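Local coordinates for giardin subunit alpha-1 (Giardia intestinalis, PDB 4EVF), which is an annexin that binds calcium and phosphatidylserine-containing membranes and takes part in attachment of the parasite to the intestinal mucosa, at residues Phe95-Ile100 with Met140-Met144; Val99-Thr103 with Met227-Ala231; Glu158-Leu162 with Tyr173-Phe178; Val181-Arg187 with His221-Gly226; Tyr215-Cys219 with Ala232-Asn236. One frame throughout, in Å; residues are numbered along the deposited sequence.

In the fold
The contacts form a connected series through this all-helical annexin. Contacts 1 and 2 both use Ile100 of helix 92-100, which runs alongside helix 135-145 in one (segment axes 34° apart) and reaches helix 227-240 in the other. Helix 211-225 serves both contact 4 and contact 5, and helix 227-240 serves contacts 2 and 5. The centre of contact 2 lies nearest the centre of the chain, about 5 Å from it, amid aliphatic and sulfur-bearing side chains. Contact 3 is the outermost, about 24 Å between the same centres, and adds a water-bridged tyrosine and an exposed arginine to a buried apolar core. Contact 4 has the direct hydrogen bonds; contact 5 relies on tyrosines and a cysteine.

Contact 1: Phe95-Ile100 with Met140-Met144; sequences FFDTVI and MEKWM
Within the predicted second annexin repeat, helix 92-100 and helix 135-145 run roughly the same way, their segment axes 34° apart, and the side chains of Met140 and Trp143 reach across between them. Met140 leaves with CG beside its backbone N (chi1 -78°) and then stays extended, a long flexible chain suited to spanning an axis separation of 10.9 Å. Its methyl CE lands 3.6 Å from CE1 of Phe96 and 3.9 Å from CB of Phe95. Behind that methyl, SD makes an oblique Met-aromatic contact with the Phe95 ring, 5.2 Å from the ring centroid. One turn on, Ile100 sets CG2 over one face of the Trp143 indole, offset toward the rim and 3.9 Å from CZ2. Val99 turns CG1 to CG of Met144, 3.8 Å away, at about a right angle. Phe96 and Met140 both also touch Thr216 of helix 211-225, so a third helix borders the layer. The indole N-H is satisfied by a water in the ring plane, 2.7 Å from Trp143 NE1, which is also hydrogen-bonded to Ile100 O. Dispersion between sulfur, methyl and ring carbons thus joins these helices, while one water relays the tryptophan N-H to the backbone.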
# COMPACT_ATOMS: atom_id res chain seq x y z
N PHE A 95 3.39 7.17 5.14
CA PHE A 95 2.31 6.77 6.06
C PHE A 95 1.14 6.16 5.29
O PHE A 95 0.64 5.09 5.67
CB PHE A 95 1.79 7.97 6.89
CG PHE A 95 2.73 8.45 7.97
CD1 PHE A 95 3.86 7.72 8.31
CD2 PHE A 95 2.46 9.63 8.66
CE1 PHE A 95 4.73 8.17 9.31
CE2 PHE A 95 3.31 10.08 9.67
CZ PHE A 95 4.45 9.34 9.99
N PHE A 96 0.70 6.84 4.23
CA PHE A 96 -0.42 6.33 3.43
C PHE A 96 -0.10 4.94 2.88
O PHE A 96 -0.94 4.03 2.92
CB PHE A 96 -0.78 7.29 2.27
CG PHE A 96 -1.09 8.69 2.71
CD1 PHE A 96 -1.69 8.94 3.94
CD2 PHE A 96 -0.77 9.77 1.89
CE1 PHE A 96 -1.96 10.24 4.35
CE2 PHE A 96 -1.04 11.07 2.29
CZ PHE A 96 -1.63 11.31 3.52
N ASP A 97 1.12 4.80 2.35
CA ASP A 97 1.55 3.56 1.72
C ASP A 97 1.63 2.39 2.70
O ASP A 97 1.34 1.26 2.33
CB ASP A 97 2.91 3.73 1.02
CG ASP A 97 2.91 4.87 0.01
OD1 ASP A 97 1.81 5.36 -0.34
OD2 ASP A 97 4.01 5.26 -0.43
N THR A 98 2.04 2.67 3.93
CA THR A 98 2.39 1.63 4.90
C THR A 98 1.25 1.30 5.89
O THR A 98 1.10 0.14 6.30
CB THR A 98 3.68 2.01 5.69
OG1 THR A 98 3.50 3.26 6.36
CG2 THR A 98 4.89 2.11 4.77
N VAL A 99 0.46 2.31 6.25
CA VAL A 99 -0.58 2.15 7.26
C VAL A 99 -1.96 1.93 6.62
O VAL A 99 -2.73 1.08 7.05
CB VAL A 99 -0.64 3.39 8.21
CG1 VAL A 99 -1.86 3.34 9.11
CG2 VAL A 99 0.62 3.49 9.05
N ILE A 100 -2.27 2.69 5.57
CA ILE A 100 -3.60 2.63 4.99
C ILE A 100 -3.76 1.55 3.92
O ILE A 100 -4.78 0.86 3.88
CB ILE A 100 -4.05 3.99 4.43
CG1 ILE A 100 -3.90 5.07 5.51
CG2 ILE A 100 -5.50 3.90 3.94
CD1 ILE A 100 -4.32 6.47 5.05
N MET A 140 -5.68 7.77 11.87
CA MET A 140 -4.63 6.76 11.71
C MET A 140 -4.48 5.89 12.95
O MET A 140 -4.25 4.67 12.85
CB MET A 140 -3.28 7.38 11.32
CG MET A 140 -3.22 7.76 9.84
SD MET A 140 -1.56 8.21 9.30
CE MET A 140 -1.90 8.89 7.67
N GLU A 141 -4.63 6.50 14.12
CA GLU A 141 -4.60 5.75 15.37
C GLU A 141 -5.69 4.67 15.40
O GLU A 141 -5.44 3.52 15.74
CB GLU A 141 -4.79 6.68 16.57
CG GLU A 141 -4.69 5.97 17.90
CD GLU A 141 -4.79 6.90 19.07
OE1 GLU A 141 -5.42 7.97 18.94
OE2 GLU A 141 -4.24 6.57 20.14
N LYS A 142 -6.90 5.07 15.04
CA LYS A 142 -8.03 4.15 15.05
C LYS A 142 -7.92 3.12 13.92
O LYS A 142 -8.31 1.97 14.06
CB LYS A 142 -9.34 4.93 14.94
CG LYS A 142 -10.59 4.10 15.14
CD LYS A 142 -11.46 4.70 16.22
CE LYS A 142 -11.68 6.18 15.98
NZ LYS A 142 -12.38 6.81 17.13
N TRP A 143 -7.38 3.55 12.79
CA TRP A 143 -7.13 2.65 11.67
C TRP A 143 -6.21 1.51 12.07
O TRP A 143 -6.47 0.34 11.75
CB TRP A 143 -6.51 3.41 10.50
CG TRP A 143 -6.57 2.67 9.22
CD1 TRP A 143 -5.66 1.77 8.74
CD2 TRP A 143 -7.59 2.78 8.23
NE1 TRP A 143 -6.06 1.31 7.51
CE2 TRP A 143 -7.24 1.91 7.17
CE3 TRP A 143 -8.78 3.51 8.13
CZ2 TRP A 143 -8.03 1.76 6.03
CZ3 TRP A 143 -9.56 3.37 7.00
CH2 TRP A 143 -9.18 2.50 5.96
N MET A 144 -5.12 1.85 12.75
CA MET A 144 -4.12 0.85 13.15
C MET A 144 -4.70 -0.22 14.07
O MET A 144 -4.20 -1.35 14.12
CB MET A 144 -2.91 1.53 13.79
CG MET A 144 -2.04 2.27 12.77
SD MET A 144 -0.65 3.22 13.41
CE MET A 144 0.38 2.01 14.21
O HOH W 1 -5.41 -0.75 5.81

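Contact 2: Val99-Thr103 with Met227-Ala231; sequences VILCT and MHRLA
Leu101, at the centre of an inverse gamma turn that follows helix 92-100, faces Met227 and Leu230 in the first turn of helix 227-240. The Leu101 side chain begins with CB against CD2 of Leu230, 3.7 Å away. A first torsion of -167° swings CG to the far side from the backbone N and carries the branch toward the helix, and from there CD2 does most of the touching. That methyl sits 3.3 Å from the carbonyl O of Met227 and 3.8 Å from its SD, and also lies near CB and CG of Leu230 and the backbone N of Ala231. Leucine suits this buried place because the branch at CG sets a methyl among Met227 O, Met227 SD and Leu230 without burying a polar group. Met227 slides past it in the opposite direction, its chain bent at chi2, until CE comes to rest 3.4 Å from Cys102 O and 3.6 Å from Ile100 O. Ile100 completes the layer with CG2 3.8 Å from CD2 of Leu230; both residues also touch Cys219 of helix 211-225. Just beyond the turn, Thr103 caps the N-terminus of the next helix through Asp106 N. The contact ties the predicted second repeat to the predicted fourth. Its chemistry is almost wholly apolar, yet the methionine methyl, next to sulfur, may be slightly polarised and so sits acceptably beside two carbonyl oxygens.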
# COMPACT_ATOMS: atom_id res chain seq x y z
N VAL A 99 0.46 2.31 6.25
CA VAL A 99 -0.58 2.15 7.26
C VAL A 99 -1.96 1.93 6.62
O VAL A 99 -2.73 1.08 7.05
CB VAL A 99 -0.64 3.39 8.21
CG1 VAL A 99 -1.86 3.34 9.11
CG2 VAL A 99 0.62 3.49 9.05
N ILE A 100 -2.27 2.69 5.57
CA ILE A 100 -3.60 2.63 4.99
C ILE A 100 -3.76 1.55 3.92
O ILE A 100 -4.78 0.86 3.88
CB ILE A 100 -4.05 3.99 4.43
CG1 ILE A 100 -3.90 5.07 5.51
CG2 ILE A 100 -5.50 3.90 3.94
CD1 ILE A 100 -4.32 6.47 5.05
N LEU A 101 -2.77 1.41 3.05
CA LEU A 101 -2.75 0.37 2.04
C LEU A 101 -2.17 -0.89 2.67
O LEU A 101 -1.01 -1.26 2.43
CB LEU A 101 -1.93 0.84 0.83
CG LEU A 101 -1.93 0.15 -0.54
CD1 LEU A 101 -0.98 -1.02 -0.50
CD2 LEU A 101 -3.32 -0.27 -1.04
N CYS A 102 -2.97 -1.55 3.50
CA CYS A 102 -2.51 -2.70 4.25
C CYS A 102 -3.71 -3.52 4.72
O CYS A 102 -4.70 -2.96 5.17
CB CYS A 102 -1.68 -2.24 5.44
SG CYS A 102 -0.84 -3.53 6.38
N THR A 103 -3.62 -4.83 4.60
CA THR A 103 -4.67 -5.70 5.12
C THR A 103 -4.47 -5.86 6.64
O THR A 103 -3.35 -5.72 7.12
CB THR A 103 -4.59 -7.08 4.46
OG1 THR A 103 -3.38 -7.71 4.86
CG2 THR A 103 -4.59 -6.96 2.95
N MET A 227 -8.58 -2.30 -1.79
CA MET A 227 -7.15 -2.06 -1.79
C MET A 227 -6.58 -1.79 -3.19
O MET A 227 -5.64 -1.00 -3.33
CB MET A 227 -6.43 -3.24 -1.13
CG MET A 227 -6.60 -3.31 0.37
SD MET A 227 -5.81 -1.93 1.23
CE MET A 227 -6.80 -1.85 2.71
N HIS A 228 -7.14 -2.43 -4.21
CA HIS A 228 -6.69 -2.22 -5.60
C HIS A 228 -7.06 -0.83 -6.11
O HIS A 228 -6.39 -0.29 -6.99
CB HIS A 228 -7.24 -3.29 -6.55
CG HIS A 228 -8.72 -3.19 -6.79
ND1 HIS A 228 -9.66 -3.49 -5.83
CD2 HIS A 228 -9.42 -2.83 -7.90
CE1 HIS A 228 -10.87 -3.32 -6.33
NE2 HIS A 228 -10.75 -2.92 -7.58
N ARG A 229 -8.12 -0.27 -5.55
CA ARG A 229 -8.55 1.09 -5.90
C ARG A 229 -7.69 2.14 -5.21
O ARG A 229 -7.44 3.20 -5.77
CB ARG A 229 -10.03 1.29 -5.60
CG ARG A 229 -10.93 0.40 -6.45
CD ARG A 229 -12.40 0.62 -6.16
NE ARG A 229 -12.90 1.85 -6.77
CZ ARG A 229 -14.19 2.13 -6.93
NH1 ARG A 229 -15.11 1.26 -6.51
NH2 ARG A 229 -14.57 3.27 -7.49
N LEU A 230 -7.25 1.87 -3.98
CA LEU A 230 -6.28 2.75 -3.34
C LEU A 230 -4.94 2.64 -4.07
O LEU A 230 -4.27 3.65 -4.32
CB LEU A 230 -6.12 2.43 -1.85
CG LEU A 230 -5.11 3.33 -1.12
CD1 LEU A 230 -5.50 4.82 -1.26
CD2 LEU A 230 -4.95 2.96 0.34
N ALA A 231 -4.55 1.40 -4.42
CA ALA A 231 -3.34 1.18 -5.22
C ALA A 231 -3.35 2.01 -6.51
O ALA A 231 -2.36 2.66 -6.84
CB ALA A 231 -3.19 -0.30 -5.54

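Contact 3: Glu158-Leu162 with Tyr173-Phe178; sequences EAQRL and YLIDFF
Tyr173 leans from helix 171-180 onto Arg161 and Leu162 of helix 155-167; the two successive helices form an antiparallel pair in the predicted third annexin repeat, their segment axes 144° apart in direction. The Tyr173 ring reaches across until OH lies 3.3 Å from CB of Arg161, whose guanidinium turns off toward solvent. The same hydroxyl donates to a water 2.7 Å off, and that water in turn donates to both the carbonyl O and OE2 of Glu158. Tyrosine fits such a border, its ring packing inward and its OH meeting water. The Glu158 carboxylate, nearly parallel to the tyrosine ring, has its main partner in Arg151, a salt bridge outside the pair; Arg151 also makes a weak hydrogen bond to Tyr173 OH. Next, Leu174 brings CD1 to within 3.8 Å of CD2 of Leu162. A turn further, Phe177 offers one face to Leu162, whose CG sits almost over the ring centre in a CH-pi contact, 4.0 Å from the centroid; CG of Glu158 approaches the edge of that same ring. Last comes Phe178, buried against Phe166 and Leu139, with CE2 4.5 Å from CD2 of Leu162.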
# COMPACT_ATOMS: atom_id res chain seq x y z
N GLU A 158 -27.45 5.03 6.96
CA GLU A 158 -26.07 5.27 7.35
C GLU A 158 -25.48 6.42 6.52
O GLU A 158 -24.74 7.25 7.04
CB GLU A 158 -25.25 3.99 7.19
CG GLU A 158 -24.12 3.83 8.19
CD GLU A 158 -24.60 3.78 9.63
OE1 GLU A 158 -25.53 3.02 9.93
OE2 GLU A 158 -24.02 4.50 10.46
N ALA A 159 -25.82 6.45 5.24
CA ALA A 159 -25.39 7.53 4.36
C ALA A 159 -25.97 8.87 4.81
O ALA A 159 -25.29 9.89 4.76
CB ALA A 159 -25.75 7.23 2.93
N GLN A 160 -27.23 8.87 5.25
CA GLN A 160 -27.87 10.09 5.76
C GLN A 160 -27.19 10.62 7.04
O GLN A 160 -26.88 11.81 7.12
CB GLN A 160 -29.37 9.88 5.98
CG GLN A 160 -30.08 11.00 6.77
CD GLN A 160 -30.27 12.30 5.97
OE1 GLN A 160 -29.50 12.61 5.06
NE2 GLN A 160 -31.30 13.05 6.32
N ARG A 161 -26.96 9.75 8.02
CA ARG A 161 -26.21 10.14 9.22
C ARG A 161 -24.82 10.65 8.85
O ARG A 161 -24.32 11.60 9.46
CB ARG A 161 -26.09 8.98 10.22
CG ARG A 161 -27.41 8.45 10.77
CD ARG A 161 -27.17 7.51 11.96
NE ARG A 161 -27.69 6.15 11.75
CZ ARG A 161 -28.97 5.81 11.85
NH1 ARG A 161 -29.89 6.73 12.12
NH2 ARG A 161 -29.34 4.55 11.66
N LEU A 162 -24.19 10.01 7.87
CA LEU A 162 -22.85 10.39 7.43
C LEU A 162 -22.90 11.79 6.83
O LEU A 162 -22.13 12.66 7.21
CB LEU A 162 -22.32 9.39 6.39
CG LEU A 162 -20.85 8.95 6.38
CD1 LEU A 162 -20.27 8.87 4.96
CD2 LEU A 162 -19.98 9.84 7.26
N TYR A 173 -17.58 12.03 14.63
CA TYR A 173 -18.35 10.96 13.97
C TYR A 173 -17.60 10.46 12.74
O TYR A 173 -17.60 9.27 12.42
CB TYR A 173 -19.73 11.49 13.56
CG TYR A 173 -20.69 10.46 13.00
CD1 TYR A 173 -21.69 9.92 13.79
CD2 TYR A 173 -20.60 10.04 11.67
CE1 TYR A 173 -22.57 8.99 13.29
CE2 TYR A 173 -21.47 9.10 11.16
CZ TYR A 173 -22.46 8.58 11.98
OH TYR A 173 -23.34 7.64 11.49
N LEU A 174 -16.97 11.40 12.04
CA LEU A 174 -16.21 11.09 10.83
C LEU A 174 -15.02 10.17 11.12
O LEU A 174 -14.79 9.20 10.40
CB LEU A 174 -15.74 12.38 10.18
CG LEU A 174 -16.59 13.00 9.07
CD1 LEU A 174 -18.04 12.60 9.07
CD2 LEU A 174 -16.39 14.53 9.05
N ILE A 175 -14.28 10.49 12.18
CA ILE A 175 -13.09 9.74 12.53
C ILE A 175 -13.48 8.31 12.94
O ILE A 175 -12.85 7.34 12.53
CB ILE A 175 -12.31 10.44 13.66
CG1 ILE A 175 -11.73 11.77 13.16
CG2 ILE A 175 -11.20 9.56 14.19
CD1 ILE A 175 -11.32 12.72 14.27
N ASP A 176 -14.52 8.21 13.75
CA ASP A 176 -15.01 6.92 14.19
C ASP A 176 -15.60 6.13 13.02
O ASP A 176 -15.37 4.94 12.91
CB ASP A 176 -16.06 7.11 15.29
CG ASP A 176 -16.66 5.80 15.73
OD1 ASP A 176 -16.03 5.13 16.58
OD2 ASP A 176 -17.74 5.43 15.22
N PHE A 177 -16.34 6.80 12.15
CA PHE A 177 -16.94 6.11 11.01
C PHE A 177 -15.89 5.51 10.07
O PHE A 177 -15.89 4.31 9.80
CB PHE A 177 -17.87 7.02 10.21
CG PHE A 177 -18.41 6.37 8.97
CD1 PHE A 177 -17.73 6.48 7.76
CD2 PHE A 177 -19.57 5.61 9.02
CE1 PHE A 177 -18.22 5.87 6.63
CE2 PHE A 177 -20.07 5.02 7.89
CZ PHE A 177 -19.40 5.13 6.70
N PHE A 178 -14.99 6.35 9.56
CA PHE A 178 -13.97 5.85 8.65
C PHE A 178 -13.00 4.89 9.35
O PHE A 178 -12.49 3.96 8.72
CB PHE A 178 -13.25 7.02 7.96
CG PHE A 178 -14.08 7.67 6.90
CD1 PHE A 178 -14.11 7.14 5.62
CD2 PHE A 178 -14.86 8.78 7.18
CE1 PHE A 178 -14.89 7.72 4.63
CE2 PHE A 178 -15.64 9.35 6.21
CZ PHE A 178 -15.65 8.83 4.93
O HOH W 2 -23.11 6.60 9.06

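Contact 4: Val181-Arg187 with His221-Gly226; sequences VPSAEYR and HFALLG
Ser183 and Leu224 mark the crossing of helices 183-196 and 211-225: the segment axes cross at -105°, and the CA atoms of Ser183 and Leu224 are 4.7 Å apart. Serine, with a short side chain, suits so close an approach: CB lies 3.3 Å from the carbonyl O of Leu224. Its OG shares a water with the carbonyl O of Ala223. Leu224 fills the angle of the crossing: CB lies over one face of the Tyr186 ring as a CH-pi contact, 3.8 Å from the centroid, while CD1 continues to CG1 of Val181. Tyr186, its ring trans to the main-chain N (chi1 -176°), projects past these carbons to a short hydrogen bond of 2.6 Å between its OH and ND1 of His221, in which either group may be the donor. The two rings meet rim to rim, and the bond settles two buried polar groups together. Leu225 closes the edge of the tyrosine ring with CD2. Gly226, at the joint where the predicted third and fourth repeats meet, ends helix 211-225 and is the N-cap of helix 227-240; its phi is positive, and at its backbone angles a CB would be jammed against Leu225 O, which by itself calls for glycine. Beside this joint the exposed Arg187 stretches out to give a nearly straight bond from NE to Leu225 O, 2.9 Å long at 163°, the oxygen close to the guanidinium plane but the donor well above the carbonyl plane.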
# COMPACT_ATOMS: atom_id res chain seq x y z
N VAL A 181 -15.79 1.41 10.25
CA VAL A 181 -16.76 0.81 9.34
C VAL A 181 -16.11 -0.34 8.58
O VAL A 181 -14.98 -0.22 8.12
CB VAL A 181 -17.36 1.84 8.35
CG1 VAL A 181 -16.32 2.26 7.32
CG2 VAL A 181 -18.57 1.25 7.65
N PRO A 182 -16.82 -1.48 8.47
CA PRO A 182 -16.28 -2.59 7.68
C PRO A 182 -16.33 -2.24 6.21
O PRO A 182 -17.25 -1.55 5.79
CB PRO A 182 -17.24 -3.75 8.01
CG PRO A 182 -17.88 -3.37 9.33
CD PRO A 182 -18.02 -1.87 9.24
N SER A 183 -15.34 -2.68 5.44
CA SER A 183 -15.30 -2.38 4.01
C SER A 183 -16.55 -2.87 3.30
O SER A 183 -17.10 -2.18 2.44
CB SER A 183 -14.07 -3.01 3.36
OG SER A 183 -12.88 -2.47 3.90
N ALA A 184 -17.00 -4.07 3.66
CA ALA A 184 -18.14 -4.66 2.98
C ALA A 184 -19.37 -3.77 3.09
O ALA A 184 -20.20 -3.76 2.19
CB ALA A 184 -18.43 -6.05 3.53
N GLU A 185 -19.47 -3.02 4.18
CA GLU A 185 -20.60 -2.12 4.41
C GLU A 185 -20.36 -0.77 3.77
O GLU A 185 -21.29 -0.10 3.32
CB GLU A 185 -20.83 -1.93 5.92
CG GLU A 185 -21.00 -3.24 6.68
CD GLU A 185 -21.60 -3.07 8.06
OE1 GLU A 185 -21.56 -1.93 8.60
OE2 GLU A 185 -22.12 -4.07 8.60
N TYR A 186 -19.10 -0.37 3.72
CA TYR A 186 -18.78 0.96 3.19
C TYR A 186 -19.28 1.16 1.77
O TYR A 186 -19.90 2.18 1.46
CB TYR A 186 -17.28 1.22 3.27
CG TYR A 186 -16.90 2.62 2.83
CD1 TYR A 186 -17.03 3.69 3.70
CD2 TYR A 186 -16.40 2.86 1.55
CE1 TYR A 186 -16.67 4.98 3.31
CE2 TYR A 186 -16.03 4.15 1.16
CZ TYR A 186 -16.18 5.20 2.04
OH TYR A 186 -15.83 6.49 1.67
N ARG A 187 -19.03 0.18 0.91
CA ARG A 187 -19.37 0.27 -0.51
C ARG A 187 -20.85 0.61 -0.75
O ARG A 187 -21.16 1.54 -1.51
CB ARG A 187 -18.95 -1.01 -1.24
CG ARG A 187 -17.61 -1.56 -0.71
CD ARG A 187 -17.05 -2.74 -1.49
NE ARG A 187 -15.62 -2.91 -1.21
CZ ARG A 187 -15.09 -3.86 -0.44
NH1 ARG A 187 -15.87 -4.78 0.14
NH2 ARG A 187 -13.78 -3.90 -0.25
N HIS A 221 -11.06 6.31 2.22
CA HIS A 221 -12.17 6.10 1.29
C HIS A 221 -11.86 5.05 0.21
O HIS A 221 -12.61 4.08 0.04
CB HIS A 221 -12.55 7.44 0.65
CG HIS A 221 -13.37 7.30 -0.60
ND1 HIS A 221 -14.70 6.96 -0.59
CD2 HIS A 221 -13.03 7.48 -1.90
CE1 HIS A 221 -15.16 6.92 -1.83
NE2 HIS A 221 -14.17 7.23 -2.64
N PHE A 222 -10.77 5.23 -0.52
CA PHE A 222 -10.35 4.25 -1.53
C PHE A 222 -10.05 2.89 -0.91
O PHE A 222 -10.42 1.86 -1.47
CB PHE A 222 -9.12 4.74 -2.30
CG PHE A 222 -9.42 5.80 -3.33
CD1 PHE A 222 -8.72 7.00 -3.33
CD2 PHE A 222 -10.40 5.60 -4.28
CE1 PHE A 222 -9.00 7.98 -4.27
CE2 PHE A 222 -10.68 6.59 -5.22
CZ PHE A 222 -9.98 7.77 -5.21
N ALA A 223 -9.37 2.89 0.24
CA ALA A 223 -9.00 1.64 0.90
C ALA A 223 -10.24 0.84 1.20
O ALA A 223 -10.30 -0.36 0.91
CB ALA A 223 -8.24 1.92 2.19
N LEU A 224 -11.25 1.50 1.77
CA LEU A 224 -12.51 0.84 2.12
C LEU A 224 -13.25 0.34 0.88
O LEU A 224 -13.91 -0.70 0.94
CB LEU A 224 -13.39 1.78 2.96
CG LEU A 224 -12.78 2.13 4.31
CD1 LEU A 224 -13.52 3.29 4.98
CD2 LEU A 224 -12.72 0.89 5.24
N LEU A 225 -13.12 1.05 -0.24
CA LEU A 225 -13.70 0.60 -1.51
C LEU A 225 -12.97 -0.62 -2.07
O LEU A 225 -13.56 -1.46 -2.74
CB LEU A 225 -13.69 1.71 -2.56
CG LEU A 225 -14.68 2.86 -2.34
CD1 LEU A 225 -14.64 3.82 -3.52
CD2 LEU A 225 -16.08 2.29 -2.13
N GLY A 226 -11.68 -0.69 -1.80
CA GLY A 226 -10.89 -1.82 -2.25
C GLY A 226 -9.43 -1.43 -2.32
O GLY A 226 -9.08 -0.37 -2.85
O HOH W 3 -10.88 -2.89 2.15

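Contact 5: Tyr215-Cys219 with Ala232-Asn236; sequences YTFYC and AYLIN
Tyr233 is at the middle of this contact, and its ring and hydroxyl are met in three ways by Tyr218, Tyr215 and Cys219. The first is aromatic. Tyr218 turns its edge to the face of Tyr233 in a T-shaped pair, with centroids 5.0 Å apart and planes at 72°. The ring atoms CD2 and CE2 of Tyr218 do the touching, CE2 lying 3.6 Å from CE1 of Tyr233; the slightly positive C-H rim of one ring thus points at the pi cloud of the other. Tyr233 is carried there, toward helix 211-225, by a chi1 of 173° that turns the ring away from its own amide nitrogen. Phe222 meets both tyrosines and extends the cluster.

The helices concerned, 211-225 and 227-240, follow one another with only a glycine joint between them; the two segments run at 137° to each other, so that the predicted third and fourth annexin repeats lean together here. Their segment axes stay 12.2 Å apart, a distance that large aromatic side chains can bridge.

The second kind involves the hydroxyl. Tyr233 OH lies near the planes of two rings at their edges, 3.4 Å from CD2 of Tyr218 and 3.5 Å from CD1 of Tyr215, where aromatic C-H groups can face an oxygen favourably. Tyr215 is exposed, so this tip of the cluster sits at the margin of the contact.

The third is a Cys sulfur-aromatic contact. Cys219, small and polarisable, sets SG in the plane of the Tyr233 ring at its edge, 3.9 Å from CE2, and also meets CD2 of Leu234, 4.1 Å from SG.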
# COMPACT_ATOMS: atom_id res chain seq x y z
N TYR A 215 -5.97 14.11 2.45
CA TYR A 215 -5.40 12.93 1.83
C TYR A 215 -5.59 11.68 2.68
O TYR A 215 -5.79 10.60 2.13
CB TYR A 215 -3.92 13.13 1.48
CG TYR A 215 -3.77 14.14 0.37
CD1 TYR A 215 -4.27 13.87 -0.89
CD2 TYR A 215 -3.18 15.38 0.60
CE1 TYR A 215 -4.18 14.79 -1.91
CE2 TYR A 215 -3.08 16.32 -0.41
CZ TYR A 215 -3.57 16.01 -1.66
OH TYR A 215 -3.47 16.93 -2.67
N THR A 216 -5.57 11.84 3.99
CA THR A 216 -5.76 10.68 4.88
C THR A 216 -7.16 10.09 4.72
O THR A 216 -7.32 8.87 4.54
CB THR A 216 -5.51 11.04 6.37
OG1 THR A 216 -4.15 11.44 6.56
CG2 THR A 216 -5.80 9.83 7.26
N PHE A 217 -8.18 10.95 4.77
CA PHE A 217 -9.57 10.49 4.61
C PHE A 217 -9.85 10.02 3.17
O PHE A 217 -10.63 9.08 2.95
CB PHE A 217 -10.56 11.58 5.03
CG PHE A 217 -10.75 11.68 6.52
CD1 PHE A 217 -9.82 12.34 7.30
CD2 PHE A 217 -11.86 11.13 7.13
CE1 PHE A 217 -9.98 12.44 8.68
CE2 PHE A 217 -12.04 11.23 8.50
CZ PHE A 217 -11.09 11.89 9.28
N TYR A 218 -9.21 10.67 2.21
CA TYR A 218 -9.35 10.27 0.82
C TYR A 218 -8.75 8.87 0.58
O TYR A 218 -9.35 8.03 -0.09
CB TYR A 218 -8.67 11.30 -0.10
CG TYR A 218 -9.12 11.27 -1.54
CD1 TYR A 218 -10.41 10.90 -1.88
CD2 TYR A 218 -8.24 11.59 -2.57
CE1 TYR A 218 -10.83 10.88 -3.21
CE2 TYR A 218 -8.64 11.57 -3.90
CZ TYR A 218 -9.93 11.21 -4.21
OH TYR A 218 -10.32 11.19 -5.53
N CYS A 219 -7.57 8.62 1.14
CA CYS A 219 -6.96 7.30 1.01
C CYS A 219 -7.84 6.26 1.71
O CYS A 219 -8.06 5.16 1.19
CB CYS A 219 -5.54 7.27 1.57
SG CYS A 219 -4.30 8.11 0.48
N ALA A 232 -4.45 1.96 -7.25
CA ALA A 232 -4.58 2.73 -8.49
C ALA A 232 -4.28 4.22 -8.24
O ALA A 232 -3.49 4.84 -8.97
CB ALA A 232 -5.96 2.58 -9.06
N TYR A 233 -4.93 4.77 -7.22
CA TYR A 233 -4.76 6.16 -6.83
C TYR A 233 -3.33 6.52 -6.41
O TYR A 233 -2.78 7.56 -6.80
CB TYR A 233 -5.73 6.48 -5.68
CG TYR A 233 -5.52 7.86 -5.08
CD1 TYR A 233 -5.75 9.01 -5.84
CD2 TYR A 233 -5.10 8.02 -3.77
CE1 TYR A 233 -5.56 10.27 -5.31
CE2 TYR A 233 -4.90 9.30 -3.23
CZ TYR A 233 -5.13 10.42 -4.01
OH TYR A 233 -4.95 11.69 -3.50
N LEU A 234 -2.73 5.68 -5.58
CA LEU A 234 -1.38 5.93 -5.14
C LEU A 234 -0.39 5.72 -6.29
O LEU A 234 0.61 6.41 -6.38
CB LEU A 234 -1.04 5.05 -3.92
CG LEU A 234 -1.70 5.35 -2.56
CD1 LEU A 234 -1.38 4.33 -1.45
CD2 LEU A 234 -1.46 6.77 -2.08
N ILE A 235 -0.67 4.99 -7.29
CA ILE A 235 0.23 4.87 -8.45
C ILE A 235 0.12 6.09 -9.34
O ILE A 235 1.12 6.60 -9.84
CB ILE A 235 -0.06 3.60 -9.26
CG1 ILE A 235 0.44 2.38 -8.48
CG2 ILE A 235 0.57 3.65 -10.64
CD1 ILE A 235 0.01 1.06 -9.10
N ASN A 236 -1.11 6.58 -9.50
CA ASN A 236 -1.32 7.81 -10.24
C ASN A 236 -0.61 9.01 -9.58
O ASN A 236 0.03 9.82 -10.25
CB ASN A 236 -2.83 8.04 -10.43
CG ASN A 236 -3.13 9.27 -11.26
OD1 ASN A 236 -3.57 10.29 -10.72
ND2 ASN A 236 -2.90 9.18 -12.57